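Local coordinates for protein tyrosine--tRNA ligase (Aeropyrum pernix, PDB 2CYA) that probably catalyses the ATP-dependent activation of tyrosine and its transfer to the acceptor end of tRNA(Tyr), at residues Ile279-Arg293 and Leu326-Val338. Sequence-based numbering, arbitrary orientation.
Sequences IARYILFARDGFTLR and LKNAVAESLIEVV
Phe290 meets the helix of Leu326-Val338 with its ring edge: CZ lies 3.7 Å from Ser333 OG, which sits in the plane of the ring. One face of Phe290 rests on the carbonyl carbon of Leu284, toward the rim, and a further edge position is taken by Phe285 CD2. Phe285 in turn receives Phe290 CD2 over the centre of one face, an edge-to-face pair within Ile279-Arg293. The motif is a single knob-into-hole contact between two nearly parallel helices (279-284 and 326-338 run 16° apart in direction, their axes 11.0 Å apart at closest approach), outside the nucleotide-binding sheet of this class I synthetase. Leu284 is the knob, seated among Val330, Ser333, Leu334 and Val337. Its CG stands anti to the carbonyl carbon (chi1 -58°), and the two methyls straddle Ser333 CB, with CD1 also over Val330 CA and CD2 3.9 Å from Val337 CG2. Earlier on the same helix, Ile279 presents CG2 to Val330 CG1 at 3.9 Å and to Leu334 CD1, its side chain crossing that of Leu334 at about a right angle. Ala280 CB touches the other Val330 methyl. A pi-type turn at 280-284 ends this helix, and two beta turns bring the chain back along the partner helix to Leu292. Leu292, paired through its backbone with Tyr306, holds CG anti to its own N (chi1 -175°), which lays CD1 against Ala329 CB. Leu292 and Leu326 both touch Leu312 of helix 309-317, which packs against this end of the contact. Ser333 OG, 3.3 Å from Leu292 CD1, spends its proton inside its own helix: it donates to Ala329 O at 3.0 Å, while Ser333 N reaches that oxygen from the opposite face of the carbonyl plane.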
loop_
_atom_site.group_PDB
_atom_site.type_symbol
_atom_site.label_atom_id
_atom_site.label_comp_id
_atom_site.label_asym_id
_atom_site.label_seq_id
_atom_site.Cartn_x
_atom_site.Cartn_y
_atom_site.Cartn_z
ATOM N N ILE A 279 7.471 -9.723 -35.915
ATOM C CA ILE A 279 6.517 -10.824 -35.865
ATOM C C ILE A 279 7.175 -12.081 -36.439
ATOM O O ILE A 279 7.068 -13.174 -35.868
ATOM C CB ILE A 279 5.254 -10.493 -36.670
ATOM C CG1 ILE A 279 4.451 -9.423 -35.928
ATOM C CG2 ILE A 279 4.460 -11.777 -36.966
ATOM C CD1 ILE A 279 3.285 -8.872 -36.695
ATOM N N ALA A 280 7.872 -11.926 -37.559
ATOM C CA ALA A 280 8.531 -13.074 -38.187
ATOM C C ALA A 280 9.564 -13.668 -37.247
ATOM O O ALA A 280 9.616 -14.879 -37.034
ATOM C CB ALA A 280 9.208 -12.656 -39.489
ATOM N N ARG A 281 10.384 -12.805 -36.669
ATOM C CA ARG A 281 11.423 -13.261 -35.768
ATOM C C ARG A 281 10.948 -13.821 -34.416
ATOM O O ARG A 281 11.345 -14.917 -34.014
ATOM C CB ARG A 281 12.413 -12.126 -35.497
ATOM C CG ARG A 281 13.554 -12.567 -34.585
ATOM C CD ARG A 281 14.466 -11.418 -34.180
ATOM N NE ARG A 281 15.494 -11.872 -33.252
ATOM C CZ ARG A 281 16.380 -11.075 -32.659
ATOM N NH1 ARG A 281 16.366 -9.770 -32.899
ATOM N NH2 ARG A 281 17.271 -11.584 -31.816
ATOM N N TYR A 282 10.103 -13.070 -33.724
ATOM C CA TYR A 282 9.665 -13.466 -32.392
ATOM C C TYR A 282 8.493 -14.424 -32.275
ATOM O O TYR A 282 8.347 -15.098 -31.260
ATOM C CB TYR A 282 9.387 -12.212 -31.567
ATOM C CG TYR A 282 10.614 -11.338 -31.401
ATOM C CD1 TYR A 282 11.839 -11.899 -31.039
ATOM C CD2 TYR A 282 10.557 -9.957 -31.621
ATOM C CE1 TYR A 282 12.978 -11.112 -30.898
ATOM C CE2 TYR A 282 11.694 -9.166 -31.488
ATOM C CZ TYR A 282 12.900 -9.757 -31.119
ATOM O OH TYR A 282 14.028 -8.991 -30.908
ATOM N N ILE A 283 7.661 -14.483 -33.303
ATOM C CA ILE A 283 6.520 -15.358 -33.284
ATOM C C ILE A 283 6.600 -16.509 -34.301
ATOM O O ILE A 283 6.511 -17.677 -33.924
ATOM C CB ILE A 283 5.236 -14.550 -33.513
ATOM C CG1 ILE A 283 5.049 -13.546 -32.374
ATOM C CG2 ILE A 283 4.051 -15.483 -33.597
ATOM C CD1 ILE A 283 3.856 -12.645 -32.550
ATOM N N LEU A 284 6.792 -16.202 -35.583
ATOM C CA LEU A 284 6.824 -17.273 -36.581
ATOM C C LEU A 284 8.039 -18.184 -36.445
ATOM O O LEU A 284 7.883 -19.400 -36.377
ATOM C CB LEU A 284 6.720 -16.702 -38.000
ATOM C CG LEU A 284 5.472 -15.855 -38.322
ATOM C CD1 LEU A 284 5.571 -15.362 -39.770
ATOM C CD2 LEU A 284 4.172 -16.666 -38.123
ATOM N N PHE A 285 9.241 -17.623 -36.374
ATOM C CA PHE A 285 10.430 -18.466 -36.229
ATOM C C PHE A 285 10.689 -18.937 -34.790
ATOM O O PHE A 285 11.694 -19.592 -34.505
ATOM C CB PHE A 285 11.668 -17.751 -36.771
ATOM C CG PHE A 285 11.794 -17.825 -38.271
ATOM C CD1 PHE A 285 11.286 -16.813 -39.080
ATOM C CD2 PHE A 285 12.392 -18.923 -38.871
ATOM C CE1 PHE A 285 11.378 -16.898 -40.469
ATOM C CE2 PHE A 285 12.484 -19.017 -40.251
ATOM C CZ PHE A 285 11.978 -18.003 -41.050
ATOM N N ALA A 286 9.785 -18.591 -33.878
ATOM C CA ALA A 286 9.922 -19.024 -32.496
ATOM C C ALA A 286 9.744 -20.543 -32.522
ATOM O O ALA A 286 10.308 -21.264 -31.701
ATOM C CB ALA A 286 8.837 -18.379 -31.634
ATOM N N ARG A 287 8.956 -21.009 -33.490
ATOM C CA ARG A 287 8.658 -22.427 -33.668
ATOM C C ARG A 287 9.811 -23.185 -34.326
ATOM O O ARG A 287 10.125 -22.950 -35.497
ATOM C CB ARG A 287 7.406 -22.583 -34.532
ATOM C CG ARG A 287 6.998 -24.024 -34.802
ATOM C CD ARG A 287 6.046 -24.098 -35.988
ATOM N NE ARG A 287 5.570 -25.456 -36.238
ATOM C CZ ARG A 287 4.858 -25.816 -37.305
ATOM N NH1 ARG A 287 4.539 -24.913 -38.229
ATOM N NH2 ARG A 287 4.462 -27.078 -37.447
ATOM N N ASP A 288 10.437 -24.092 -33.581
ATOM C CA ASP A 288 11.542 -24.865 -34.139
ATOM C C ASP A 288 11.071 -25.539 -35.423
ATOM O O ASP A 288 9.937 -26.021 -35.510
ATOM C CB ASP A 288 12.042 -25.909 -33.131
ATOM C CG ASP A 288 12.788 -25.280 -31.953
ATOM O OD1 ASP A 288 13.862 -24.675 -32.169
ATOM O OD2 ASP A 288 12.299 -25.390 -30.810
ATOM N N GLY A 289 11.937 -25.545 -36.430
ATOM C CA GLY A 289 11.582 -26.151 -37.699
ATOM C C GLY A 289 10.603 -25.342 -38.540
ATOM O O GLY A 289 9.914 -25.906 -39.390
ATOM N N PHE A 290 10.526 -24.030 -38.310
ATOM C CA PHE A 290 9.619 -23.190 -39.090
ATOM C C PHE A 290 10.284 -22.746 -40.382
ATOM O O PHE A 290 11.493 -22.503 -40.424
ATOM C CB PHE A 290 9.183 -21.938 -38.319
ATOM C CG PHE A 290 8.332 -20.993 -39.137
ATOM C CD1 PHE A 290 6.998 -21.297 -39.418
ATOM C CD2 PHE A 290 8.876 -19.824 -39.666
ATOM C CE1 PHE A 290 6.216 -20.455 -40.217
ATOM C CE2 PHE A 290 8.108 -18.968 -40.470
ATOM C CZ PHE A 290 6.769 -19.286 -40.747
ATOM N N THR A 291 9.462 -22.617 -41.421
ATOM C CA THR A 291 9.911 -22.210 -42.743
ATOM C C THR A 291 8.990 -21.131 -43.300
ATOM O O THR A 291 7.775 -21.250 -43.195
ATOM C CB THR A 291 9.844 -23.389 -43.718
ATOM O OG1 THR A 291 10.350 -24.566 -43.085
ATOM C CG2 THR A 291 10.654 -23.091 -44.950
ATOM N N LEU A 292 9.558 -20.092 -43.897
ATOM C CA LEU A 292 8.740 -19.040 -44.497
ATOM C C LEU A 292 8.903 -19.067 -46.027
ATOM O O LEU A 292 9.921 -18.624 -46.560
ATOM C CB LEU A 292 9.135 -17.656 -43.964
ATOM C CG LEU A 292 8.236 -16.509 -44.450
ATOM C CD1 LEU A 292 6.874 -16.611 -43.774
ATOM C CD2 LEU A 292 8.865 -15.167 -44.135
ATOM N N ARG A 293 7.897 -19.596 -46.719
ATOM C CA ARG A 293 7.909 -19.686 -48.181
ATOM C C ARG A 293 7.484 -18.346 -48.796
ATOM O O ARG A 293 6.393 -17.854 -48.510
ATOM C CB ARG A 293 6.949 -20.797 -48.622
ATOM C CG ARG A 293 6.673 -20.865 -50.122
ATOM C CD ARG A 293 5.450 -21.739 -50.401
ATOM N NE ARG A 293 5.616 -23.092 -49.872
ATOM C CZ ARG A 293 4.621 -23.964 -49.706
ATOM N NH1 ARG A 293 3.376 -23.627 -50.024
ATOM N NH2 ARG A 293 4.872 -25.176 -49.217
ATOM N N LEU A 326 7.006 -9.786 -48.203
ATOM C CA LEU A 326 7.204 -10.215 -46.826
ATOM C C LEU A 326 5.837 -10.169 -46.137
ATOM O O LEU A 326 5.438 -11.124 -45.473
ATOM C CB LEU A 326 8.202 -9.287 -46.113
ATOM C CG LEU A 326 8.526 -9.603 -44.646
ATOM C CD1 LEU A 326 9.325 -10.901 -44.541
ATOM C CD2 LEU A 326 9.319 -8.460 -44.053
ATOM N N LYS A 327 5.117 -9.063 -46.332
ATOM C CA LYS A 327 3.786 -8.877 -45.754
ATOM C C LYS A 327 2.865 -10.077 -46.005
ATOM O O LYS A 327 2.328 -10.662 -45.065
ATOM C CB LYS A 327 3.113 -7.641 -46.345
ATOM C CG LYS A 327 3.785 -6.316 -46.057
ATOM C CD LYS A 327 3.219 -5.667 -44.829
ATOM C CE LYS A 327 3.487 -4.166 -44.823
ATOM N NZ LYS A 327 2.809 -3.443 -45.937
ATOM N N ASN A 328 2.670 -10.421 -47.275
ATOM C CA ASN A 328 1.802 -11.533 -47.638
ATOM C C ASN A 328 2.207 -12.822 -46.980
ATOM O O ASN A 328 1.362 -13.540 -46.454
ATOM C CB ASN A 328 1.787 -11.757 -49.158
ATOM C CG ASN A 328 0.807 -10.858 -49.868
ATOM O OD1 ASN A 328 0.726 -10.867 -51.094
ATOM N ND2 ASN A 328 0.053 -10.074 -49.105
ATOM N N ALA A 329 3.502 -13.122 -47.035
ATOM C CA ALA A 329 4.023 -14.358 -46.464
ATOM C C ALA A 329 3.862 -14.398 -44.951
ATOM O O ALA A 329 3.564 -15.448 -44.382
ATOM C CB ALA A 329 5.501 -14.532 -46.836
ATOM N N VAL A 330 4.082 -13.263 -44.298
ATOM C CA VAL A 330 3.949 -13.211 -42.852
ATOM C C VAL A 330 2.476 -13.320 -42.493
ATOM O O VAL A 330 2.107 -14.050 -41.580
ATOM C CB VAL A 330 4.582 -11.902 -42.287
ATOM C CG1 VAL A 330 4.055 -11.592 -40.872
ATOM C CG2 VAL A 330 6.108 -12.062 -42.257
ATOM N N ALA A 331 1.631 -12.618 -43.246
ATOM C CA ALA A 331 0.196 -12.633 -43.003
ATOM C C ALA A 331 -0.345 -14.043 -43.074
ATOM O O ALA A 331 -1.070 -14.488 -42.179
ATOM C CB ALA A 331 -0.514 -11.757 -44.021
ATOM N N GLU A 332 0.026 -14.759 -44.134
ATOM C CA GLU A 332 -0.453 -16.119 -44.320
ATOM C C GLU A 332 0.054 -17.077 -43.238
ATOM O O GLU A 332 -0.713 -17.926 -42.770
ATOM C CB GLU A 332 -0.110 -16.613 -45.740
ATOM C CG GLU A 332 -0.775 -15.767 -46.872
ATOM C CD GLU A 332 -2.302 -15.745 -46.777
ATOM O OE1 GLU A 332 -2.907 -16.841 -46.662
ATOM O OE2 GLU A 332 -2.898 -14.639 -46.821
ATOM N N SER A 333 1.318 -16.953 -42.822
ATOM C CA SER A 333 1.839 -17.815 -41.750
ATOM C C SER A 333 1.178 -17.479 -40.393
ATOM O O SER A 333 0.882 -18.361 -39.587
ATOM C CB SER A 333 3.347 -17.651 -41.618
ATOM O OG SER A 333 3.977 -17.934 -42.845
ATOM N N LEU A 334 0.950 -16.198 -40.146
ATOM C CA LEU A 334 0.333 -15.760 -38.895
ATOM C C LEU A 334 -1.062 -16.353 -38.794
ATOM O O LEU A 334 -1.526 -16.728 -37.721
ATOM C CB LEU A 334 0.247 -14.237 -38.880
ATOM C CG LEU A 334 0.105 -13.539 -37.544
ATOM C CD1 LEU A 334 1.139 -14.090 -36.558
ATOM C CD2 LEU A 334 0.298 -12.022 -37.781
ATOM N N ILE A 335 -1.740 -16.414 -39.928
ATOM C CA ILE A 335 -3.058 -16.995 -39.977
ATOM C C ILE A 335 -3.005 -18.451 -39.482
ATOM O O ILE A 335 -3.870 -18.870 -38.719
ATOM C CB ILE A 335 -3.612 -16.927 -41.409
ATOM C CG1 ILE A 335 -4.080 -15.485 -41.691
ATOM C CG2 ILE A 335 -4.712 -17.968 -41.590
ATOM C CD1 ILE A 335 -4.500 -15.212 -43.126
ATOM N N GLU A 336 -1.985 -19.211 -39.890
ATOM C CA GLU A 336 -1.886 -20.595 -39.438
ATOM C C GLU A 336 -1.639 -20.666 -37.934
ATOM O O GLU A 336 -2.157 -21.558 -37.251
ATOM C CB GLU A 336 -0.763 -21.345 -40.164
ATOM C CG GLU A 336 -0.955 -21.489 -41.670
ATOM C CD GLU A 336 -2.342 -21.996 -42.050
ATOM O OE1 GLU A 336 -2.848 -22.931 -41.382
ATOM O OE2 GLU A 336 -2.919 -21.463 -43.027
ATOM N N VAL A 337 -0.846 -19.738 -37.414
ATOM C CA VAL A 337 -0.573 -19.730 -35.987
ATOM C C VAL A 337 -1.834 -19.384 -35.207
ATOM O O VAL A 337 -2.126 -19.988 -34.174
ATOM C CB VAL A 337 0.527 -18.700 -35.616
ATOM C CG1 VAL A 337 0.629 -18.586 -34.096
ATOM C CG2 VAL A 337 1.905 -19.143 -36.205
ATOM N N VAL A 338 -2.587 -18.411 -35.712
ATOM C CA VAL A 338 -3.790 -17.964 -35.034
ATOM C C VAL A 338 -5.013 -18.879 -35.158
ATOM O O VAL A 338 -5.779 -19.030 -34.206
ATOM C CB VAL A 338 -4.161 -16.539 -35.507
ATOM C CG1 VAL A 338 -5.547 -16.176 -35.042
ATOM C CG2 VAL A 338 -3.142 -15.538 -34.959
#